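Local coordinates for protein CaaX farnesyltransferase alpha subunit Ram2 (Aspergillus fumigatus, PDB 4L9P) that probably serves as the alpha subunit of a protein farnesyltransferase, which attaches farnesyl groups to CAAX-motif proteins, and of the related geranylgeranyltransferase, at residues I109-L112 against N113-L117; I125-H128 against R129-M133; R343-W346 against E347-I350. The protein carries 1 engineered substitution. One frame throughout, in Å; residues are numbered along the deposited sequence.

Contact 1: residues I109-L112 against N113-L117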
loop_
_atom_site.group_PDB
_atom_site.type_symbol
_atom_site.label_atom_id
_atom_site.label_comp_id
_atom_site.label_asym_id
_atom_site.label_seq_id
_atom_site.Cartn_x
_atom_site.Cartn_y
_atom_site.Cartn_z
ATOM N N ILE A 109 23.830 11.998 -12.983
ATOM C CA ILE A 109 23.766 10.715 -12.277
ATOM C C ILE A 109 24.823 10.619 -11.184
ATOM O O ILE A 109 24.516 10.144 -10.083
ATOM C CB ILE A 109 23.862 9.530 -13.260
ATOM C CG1 ILE A 109 22.573 9.424 -14.119
ATOM C CG2 ILE A 109 24.170 8.229 -12.534
ATOM C CD1 ILE A 109 21.357 8.830 -13.383
ATOM N N GLU A 110 26.034 11.107 -11.420
ATOM C CA GLU A 110 27.016 11.019 -10.351
ATOM C C GLU A 110 26.593 11.885 -9.145
ATOM O O GLU A 110 26.788 11.474 -7.980
ATOM C CB GLU A 110 28.411 11.378 -10.906
ATOM C CG GLU A 110 28.852 10.378 -11.984
ATOM C CD GLU A 110 29.022 8.931 -11.468
ATOM O OE1 GLU A 110 29.839 8.752 -10.520
ATOM O OE2 GLU A 110 28.342 7.990 -11.971
ATOM N N TRP A 111 25.966 13.035 -9.386
ATOM C CA TRP A 111 25.408 13.832 -8.264
ATOM C C TRP A 111 24.245 13.067 -7.579
ATOM O O TRP A 111 24.190 12.978 -6.326
ATOM C CB TRP A 111 24.924 15.174 -8.802
ATOM C CG TRP A 111 24.164 15.970 -7.804
ATOM C CD1 TRP A 111 24.691 16.803 -6.843
ATOM C CD2 TRP A 111 22.739 16.041 -7.660
ATOM N NE1 TRP A 111 23.658 17.377 -6.092
ATOM C CE2 TRP A 111 22.462 16.938 -6.591
ATOM C CE3 TRP A 111 21.671 15.451 -8.341
ATOM C CZ2 TRP A 111 21.157 17.229 -6.191
ATOM C CZ3 TRP A 111 20.378 15.743 -7.937
ATOM C CH2 TRP A 111 20.140 16.618 -6.854
ATOM N N LEU A 112 23.338 12.500 -8.381
ATOM C CA LEU A 112 22.175 11.796 -7.830
ATOM C C LEU A 112 22.624 10.616 -6.977
ATOM O O LEU A 112 22.023 10.349 -5.932
ATOM C CB LEU A 112 21.314 11.322 -9.012
ATOM C CG LEU A 112 19.988 10.679 -8.547
ATOM C CD1 LEU A 112 19.087 11.646 -7.758
ATOM C CD2 LEU A 112 19.275 10.124 -9.796
ATOM N N ASN A 113 23.692 9.928 -7.386
ATOM C CA ASN A 113 24.161 8.791 -6.592
ATOM C C ASN A 113 24.517 9.241 -5.164
ATOM O O ASN A 113 24.261 8.515 -4.189
ATOM C CB ASN A 113 25.439 8.208 -7.181
ATOM C CG ASN A 113 25.219 7.451 -8.458
ATOM O OD1 ASN A 113 24.082 7.153 -8.853
ATOM N ND2 ASN A 113 26.317 7.155 -9.157
ATOM N N LYS A 114 25.127 10.407 -5.017
ATOM C CA LYS A 114 25.455 10.915 -3.685
ATOM C C LYS A 114 24.219 11.222 -2.853
ATOM O O LYS A 114 24.187 10.962 -1.644
ATOM C CB LYS A 114 26.322 12.213 -3.829
ATOM C CG LYS A 114 27.686 11.915 -4.471
ATOM C CD LYS A 114 28.386 13.219 -4.904
ATOM C CE LYS A 114 29.424 12.994 -6.040
ATOM N NZ LYS A 114 30.223 14.183 -6.540
ATOM N N VAL A 115 23.198 11.797 -3.484
ATOM C CA VAL A 115 21.950 12.058 -2.791
ATOM C C VAL A 115 21.277 10.746 -2.354
ATOM O O VAL A 115 20.790 10.619 -1.223
ATOM C CB VAL A 115 20.965 12.894 -3.692
ATOM C CG1 VAL A 115 19.707 13.280 -2.857
ATOM C CG2 VAL A 115 21.628 14.208 -4.212
ATOM N N ALA A 116 21.289 9.759 -3.262
ATOM C CA ALA A 116 20.664 8.459 -3.030
ATOM C C ALA A 116 21.342 7.754 -1.835
ATOM O O ALA A 116 20.686 7.109 -1.051
ATOM C CB ALA A 116 20.729 7.576 -4.307
ATOM N N LEU A 117 22.670 7.897 -1.738
ATOM C CA LEU A 117 23.458 7.260 -0.633
ATOM C C LEU A 117 23.189 7.955 0.695
ATOM O O LEU A 117 23.369 7.341 1.744
ATOM C CB LEU A 117 24.957 7.302 -0.961
ATOM C CG LEU A 117 25.378 6.301 -2.042
ATOM C CD1 LEU A 117 26.831 6.604 -2.485
ATOM C CD2 LEU A 117 25.273 4.900 -1.449
HETATM O O HOH W 1 26.650 5.518 -11.522
#
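W111 and V115 meet one turn apart on helix 105-118, part of a prenyltransferase alpha subunit repeat of the TPR-like helical-hairpin kind. The methyl CG2 of V115 lies over one face of the indole in a CH-pi contact, 3.7 Å from the centroid of the six-membered ring and only 15° off its normal. Its nearest ring atom is CZ2 of W111, 3.6 Å from V115 CG2, so the methyl covers the benzo part of the indole and not its pyrrole end. CG of W111 stands anti to the backbone N (chi1 171°), which swings the ring along the helix toward V115. R94 makes a cation-pi contact with the same indole.

Round the helix, E110 and N113 lie side by side and point the same way, their carboxylate and amide planes 82° apart. E110 OE2 and N113 ND2 are 3.6 Å apart, and a water bridges them, donating to E110 OE2 at 3.0 Å and accepting from N113 ND2 at 2.9 Å. E110 has a second conformer, so this bridge belongs to one of its two placements. The amide is turned so that OD1 of N113 accepts a hydrogen bond from R129 NH1, while CG2 of I109 packs 3.8 Å from N113 OD1. Backbone bonds from N113 N to I109 O and from A116 N to L112 O, both 2.8 Å, hold these turns.

I109, L112 and A116 face helix 123-133, meeting R129, L132 and I125 there, while N113 and L117 reach F149 on helix 146-156.

Contact 2: residues I125-H128 against R129-M133. With EDO (1,2-ethanediol), chain I.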
loop_
_atom_site.group_PDB
_atom_site.type_symbol
_atom_site.label_atom_id
_atom_site.label_comp_id
_atom_site.label_asym_id
_atom_site.label_seq_id
_atom_site.Cartn_x
_atom_site.Cartn_y
_atom_site.Cartn_z
ATOM N N ILE A 125 13.909 10.401 -5.511
ATOM C CA ILE A 125 15.267 10.186 -6.022
ATOM C C ILE A 125 15.279 9.060 -7.073
ATOM O O ILE A 125 16.005 9.085 -8.077
ATOM C CB ILE A 125 16.161 9.750 -4.800
ATOM C CG1 ILE A 125 16.496 10.998 -3.984
ATOM C CG2 ILE A 125 17.417 8.953 -5.194
ATOM C CD1 ILE A 125 17.040 10.585 -2.556
ATOM N N TRP A 126 14.448 8.051 -6.865
ATOM C CA TRP A 126 14.409 6.892 -7.745
ATOM C C TRP A 126 13.519 7.106 -8.948
ATOM O O TRP A 126 13.820 6.590 -10.030
ATOM C CB TRP A 126 14.092 5.600 -6.945
ATOM C CG TRP A 126 15.278 5.363 -6.045
ATOM C CD1 TRP A 126 15.461 5.760 -4.731
ATOM C CD2 TRP A 126 16.516 4.789 -6.457
ATOM N NE1 TRP A 126 16.763 5.524 -4.341
ATOM C CE2 TRP A 126 17.426 4.912 -5.387
ATOM C CE3 TRP A 126 16.949 4.202 -7.655
ATOM C CZ2 TRP A 126 18.752 4.452 -5.480
ATOM C CZ3 TRP A 126 18.237 3.754 -7.748
ATOM C CH2 TRP A 126 19.144 3.867 -6.653
ATOM N N HIS A 127 12.466 7.911 -8.802
ATOM C CA HIS A 127 11.722 8.375 -9.970
ATOM C C HIS A 127 12.627 9.266 -10.858
ATOM O O HIS A 127 12.682 9.090 -12.082
ATOM C CB HIS A 127 10.429 9.107 -9.618
ATOM C CG HIS A 127 9.719 9.557 -10.844
ATOM N ND1 HIS A 127 9.210 8.667 -11.760
ATOM C CD2 HIS A 127 9.494 10.799 -11.346
ATOM C CE1 HIS A 127 8.690 9.338 -12.782
ATOM N NE2 HIS A 127 8.841 10.634 -12.550
ATOM N N HIS A 128 13.402 10.177 -10.245
ATOM C CA HIS A 128 14.260 11.089 -11.009
ATOM C C HIS A 128 15.269 10.256 -11.773
ATOM O O HIS A 128 15.582 10.546 -12.940
ATOM C CB HIS A 128 14.969 12.025 -10.033
ATOM C CG HIS A 128 15.743 13.109 -10.697
ATOM N ND1 HIS A 128 15.131 14.158 -11.355
ATOM C CD2 HIS A 128 17.077 13.354 -10.705
ATOM C CE1 HIS A 128 16.077 14.995 -11.790
ATOM N NE2 HIS A 128 17.273 14.537 -11.409
ATOM N N ARG A 129 15.804 9.201 -11.170
ATOM C CA ARG A 129 16.785 8.347 -11.859
ATOM C C ARG A 129 16.159 7.749 -13.129
ATOM O O ARG A 129 16.800 7.701 -14.197
ATOM C CB ARG A 129 17.290 7.233 -10.936
ATOM C CG ARG A 129 18.569 6.584 -11.496
ATOM C CD ARG A 129 19.049 5.471 -10.553
ATOM N NE ARG A 129 20.459 5.146 -10.835
ATOM C CZ ARG A 129 21.502 5.777 -10.297
ATOM N NH1 ARG A 129 21.320 6.724 -9.356
ATOM N NH2 ARG A 129 22.747 5.469 -10.733
ATOM N N GLN A 130 14.918 7.286 -13.022
ATOM C CA GLN A 130 14.237 6.693 -14.169
ATOM C C GLN A 130 13.961 7.757 -15.270
ATOM O O GLN A 130 14.158 7.496 -16.481
ATOM C CB GLN A 130 12.897 6.128 -13.686
ATOM C CG GLN A 130 12.046 5.522 -14.812
ATOM C CD GLN A 130 10.752 4.862 -14.267
ATOM O OE1 GLN A 130 10.715 4.314 -13.133
ATOM N NE2 GLN A 130 9.686 4.966 -15.039
ATOM N N VAL A 131 13.610 8.963 -14.852
ATOM C CA VAL A 131 13.395 10.083 -15.809
ATOM C C VAL A 131 14.690 10.318 -16.600
ATOM O O VAL A 131 14.638 10.449 -17.821
ATOM C CB VAL A 131 12.934 11.361 -15.033
ATOM C CG1 VAL A 131 12.939 12.601 -15.948
ATOM C CG2 VAL A 131 11.527 11.096 -14.483
ATOM N N LEU A 132 15.824 10.367 -15.922
ATOM C CA LEU A 132 17.073 10.630 -16.604
ATOM C C LEU A 132 17.508 9.472 -17.460
ATOM O O LEU A 132 17.845 9.642 -18.653
ATOM C CB LEU A 132 18.177 10.875 -15.589
ATOM C CG LEU A 132 18.005 12.048 -14.611
ATOM C CD1 LEU A 132 19.143 11.965 -13.539
ATOM C CD2 LEU A 132 18.003 13.351 -15.341
ATOM N N MET A 133 17.483 8.256 -16.888
ATOM C CA MET A 133 18.037 7.103 -17.562
ATOM C C MET A 133 17.187 6.653 -18.763
ATOM O O MET A 133 17.686 5.968 -19.690
ATOM C CB MET A 133 18.088 5.961 -16.538
ATOM C CG MET A 133 18.891 4.709 -17.003
ATOM S SD MET A 133 20.629 5.028 -17.330
ATOM C CE MET A 133 21.150 5.759 -15.815
HETATM C C1 EDO I . 9.947 8.926 -17.936
HETATM O O1 EDO I . 8.634 9.180 -17.449
HETATM C C2 EDO I . 10.462 7.706 -17.202
HETATM O O2 EDO I . 9.514 6.635 -17.259
HETATM O O HOH W 2 18.866 7.321 -7.635
HETATM O O HOH W 3 12.145 4.277 -10.569
HETATM O O HOH W 4 9.026 5.947 -11.341
#
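A methyl of V131 covers the imidazole of H127 in a CH-pi contact: CG2 of V131 sits over one face, 3.8 Å from the ring centroid and 29° off the normal. Two further apolar contacts involve flat groups. L132 CG lies over a face of the H128 ring, offset toward its rim, and CD1 of L132 is 3.8 Å from H128 CD2. R129 runs beside W126 with its chain extended from CG to NE, bringing R129 CD within 3.4 Å of W126 CZ3; the indole and guanidinium planes are 32° apart.

Among polar links, one water donates to both W126 O and Q130 OE1, each at 2.9 Å, and another joins Q130 OE1 to H127 ND1. Q130 NE2 donates to a bound ethanediol, probably from the crystallisation liquor, at O2 (2.8 Å). Other polar ends have partners beyond this stretch: H127 NE2 bonds to G246 O of the Ram1 beta subunit, H128 NE2 to E108, and R129 NE forms a salt bridge with E146.

On helix 123-133 the preceding helix 105-118 meets I125, R129 and L132, helix 88-100 packs on I125, H128 and L132, and helices 146-156 and 161-174 both reach W126 and R129.

Contact 3: residues R343-W346 against E347-I350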
loop_
_atom_site.group_PDB
_atom_site.type_symbol
_atom_site.label_atom_id
_atom_site.label_comp_id
_atom_site.label_asym_id
_atom_site.label_seq_id
_atom_site.Cartn_x
_atom_site.Cartn_y
_atom_site.Cartn_z
ATOM N N ARG A 343 -6.255 -19.650 11.036
ATOM C CA ARG A 343 -7.320 -20.648 11.217
ATOM C C ARG A 343 -8.561 -20.386 10.356
ATOM O O ARG A 343 -9.147 -21.310 9.785
ATOM C CB ARG A 343 -7.708 -20.614 12.678
ATOM C CG ARG A 343 -8.922 -21.444 13.023
ATOM C CD ARG A 343 -9.082 -21.410 14.554
ATOM N NE ARG A 343 -10.260 -22.116 15.017
ATOM C CZ ARG A 343 -10.661 -22.167 16.291
ATOM N NH1 ARG A 343 -9.979 -21.516 17.252
ATOM N NH2 ARG A 343 -11.767 -22.834 16.598
ATOM N N ASN A 344 -8.993 -19.111 10.249
ATOM C CA ASN A 344 -10.267 -18.851 9.553
ATOM C C ASN A 344 -10.109 -19.077 8.055
ATOM O O ASN A 344 -11.063 -19.475 7.368
ATOM C CB ASN A 344 -10.846 -17.454 9.840
ATOM C CG ASN A 344 -11.336 -17.343 11.283
ATOM O OD1 ASN A 344 -11.881 -18.334 11.844
ATOM N ND2 ASN A 344 -11.062 -16.229 11.936
ATOM N N TYR A 345 -8.901 -18.822 7.525
ATOM C CA TYR A 345 -8.663 -19.140 6.126
ATOM C C TYR A 345 -8.530 -20.660 5.917
ATOM O O TYR A 345 -9.094 -21.223 4.958
ATOM C CB TYR A 345 -7.376 -18.388 5.644
ATOM C CG TYR A 345 -6.969 -18.862 4.252
ATOM C CD1 TYR A 345 -7.778 -18.578 3.118
ATOM C CD2 TYR A 345 -5.826 -19.632 4.076
ATOM C CE1 TYR A 345 -7.444 -19.073 1.870
ATOM C CE2 TYR A 345 -5.478 -20.129 2.809
ATOM C CZ TYR A 345 -6.296 -19.843 1.741
ATOM O OH TYR A 345 -5.973 -20.345 0.497
ATOM N N TRP A 346 -7.822 -21.346 6.815
ATOM C CA TRP A 346 -7.764 -22.823 6.685
ATOM C C TRP A 346 -9.188 -23.414 6.794
ATOM O O TRP A 346 -9.500 -24.353 6.042
ATOM C CB TRP A 346 -6.916 -23.467 7.766
ATOM C CG TRP A 346 -5.495 -22.854 7.865
ATOM C CD1 TRP A 346 -4.881 -22.487 9.016
ATOM C CD2 TRP A 346 -4.529 -22.601 6.795
ATOM N NE1 TRP A 346 -3.595 -21.988 8.761
ATOM C CE2 TRP A 346 -3.349 -22.072 7.412
ATOM C CE3 TRP A 346 -4.539 -22.764 5.389
ATOM C CZ2 TRP A 346 -2.221 -21.690 6.671
ATOM C CZ3 TRP A 346 -3.404 -22.401 4.665
ATOM C CH2 TRP A 346 -2.280 -21.856 5.292
ATOM N N GLU A 347 -10.040 -22.865 7.659
ATOM C CA GLU A 347 -11.384 -23.435 7.807
ATOM C C GLU A 347 -12.215 -23.121 6.562
ATOM O O GLU A 347 -13.041 -23.936 6.167
ATOM C CB GLU A 347 -12.067 -22.970 9.106
ATOM C CG GLU A 347 -11.410 -23.548 10.361
ATOM C CD GLU A 347 -12.052 -23.147 11.704
ATOM O OE1 GLU A 347 -12.859 -22.192 11.772
ATOM O OE2 GLU A 347 -11.688 -23.767 12.714
ATOM N N TYR A 348 -11.985 -21.953 5.955
ATOM C CA TYR A 348 -12.654 -21.619 4.669
ATOM C C TYR A 348 -12.248 -22.665 3.596
ATOM O O TYR A 348 -13.103 -23.164 2.834
ATOM C CB TYR A 348 -12.282 -20.201 4.226
ATOM C CG TYR A 348 -12.706 -19.823 2.842
ATOM C CD1 TYR A 348 -14.026 -19.491 2.590
ATOM C CD2 TYR A 348 -11.777 -19.740 1.785
ATOM C CE1 TYR A 348 -14.447 -19.100 1.320
ATOM C CE2 TYR A 348 -12.192 -19.360 0.501
ATOM C CZ TYR A 348 -13.522 -19.022 0.276
ATOM O OH TYR A 348 -13.950 -18.651 -0.987
ATOM N N ARG A 349 -10.959 -23.028 3.545
ATOM C CA ARG A 349 -10.497 -24.049 2.604
ATOM C C ARG A 349 -11.151 -25.385 2.921
ATOM O O ARG A 349 -11.602 -26.073 2.012
ATOM C CB ARG A 349 -8.978 -24.213 2.589
ATOM C CG ARG A 349 -8.260 -22.973 2.008
ATOM C CD ARG A 349 -8.434 -22.899 0.471
ATOM N NE ARG A 349 -7.705 -24.005 -0.149
ATOM C CZ ARG A 349 -8.199 -24.842 -1.058
ATOM N NH1 ARG A 349 -9.480 -24.748 -1.469
ATOM N NH2 ARG A 349 -7.408 -25.798 -1.568
ATOM N N ILE A 350 -11.213 -25.757 4.203
ATOM C CA ILE A 350 -11.916 -27.012 4.596
ATOM C C ILE A 350 -13.373 -26.967 4.122
ATOM O O ILE A 350 -13.876 -27.962 3.589
ATOM C CB ILE A 350 -11.865 -27.220 6.120
ATOM C CG1 ILE A 350 -10.408 -27.518 6.539
ATOM C CG2 ILE A 350 -12.789 -28.384 6.530
ATOM C CD1 ILE A 350 -10.128 -27.509 8.034
#
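The first turns of helix 343-362 carry a regular i to i+4 ladder, with E347 N bonded to R343 O at 2.8 Å and I350 N to W346 O at 2.9 Å. Beside the first of these bonds R343 and E347 form a salt bridge: R343 NE donates to E347 OE2 at 3.2 Å, nearly straight at 170°. The oxygen lies close to the guanidinium plane of R343; the N-H meets OE2 from above the carboxylate plane, and the two planes are 84° apart. Both residues have a second conformer, so the pair belongs to one combination of placements. E347 OE2 also forms a salt bridge with K335, sharing the carboxylate oxygen between two cations.

Like the helices of the alpha-subunit repeats, which wrap round the beta subunit in this enzyme family, this late helix packs against Ram1. Y345 and Y348 touch S346 and L342 of that chain respectively, and N344 bonds through its amide to S480 and Y401 of the beta subunit.

On another side of the helix R349 lies along Y345. With R349 CG anti to the carbonyl carbon (chi1 -68°), CG comes to lie over one face of the Y345 ring in a CH-pi contact 4.1 Å from the centroid; the bend at chi2 then brings R349 CD to 3.5 Å from Y345 OH. Beyond the ring the guanidinium is held by D312, E316 and Q352. CD2 of Y345 lies 3.5 Å above the plane of the W346 indole, toward its rim. W346 NE1 bonds to D339 O, and the indole reaches L331 and L334 of helix 323-338.

Contacts 1 and 2 come from helices 105-118 and 123-133, which follow each other in the chain and lie inside one prenyltransferase alpha subunit repeat. Their centres are 11 Å apart, and the two helices touch through packed side chains and one hydrogen bond. Contact 3 comes last, on helix 343-362, with its centre about 49 Å from that of contact 1 and 44 Å from that of contact 2, across the centre of the chain and without touching either. H127 of contact 2 and several residues of contact 3 meet the Ram1 beta subunit, so the alpha subunit touches its partner at places far apart along the chain.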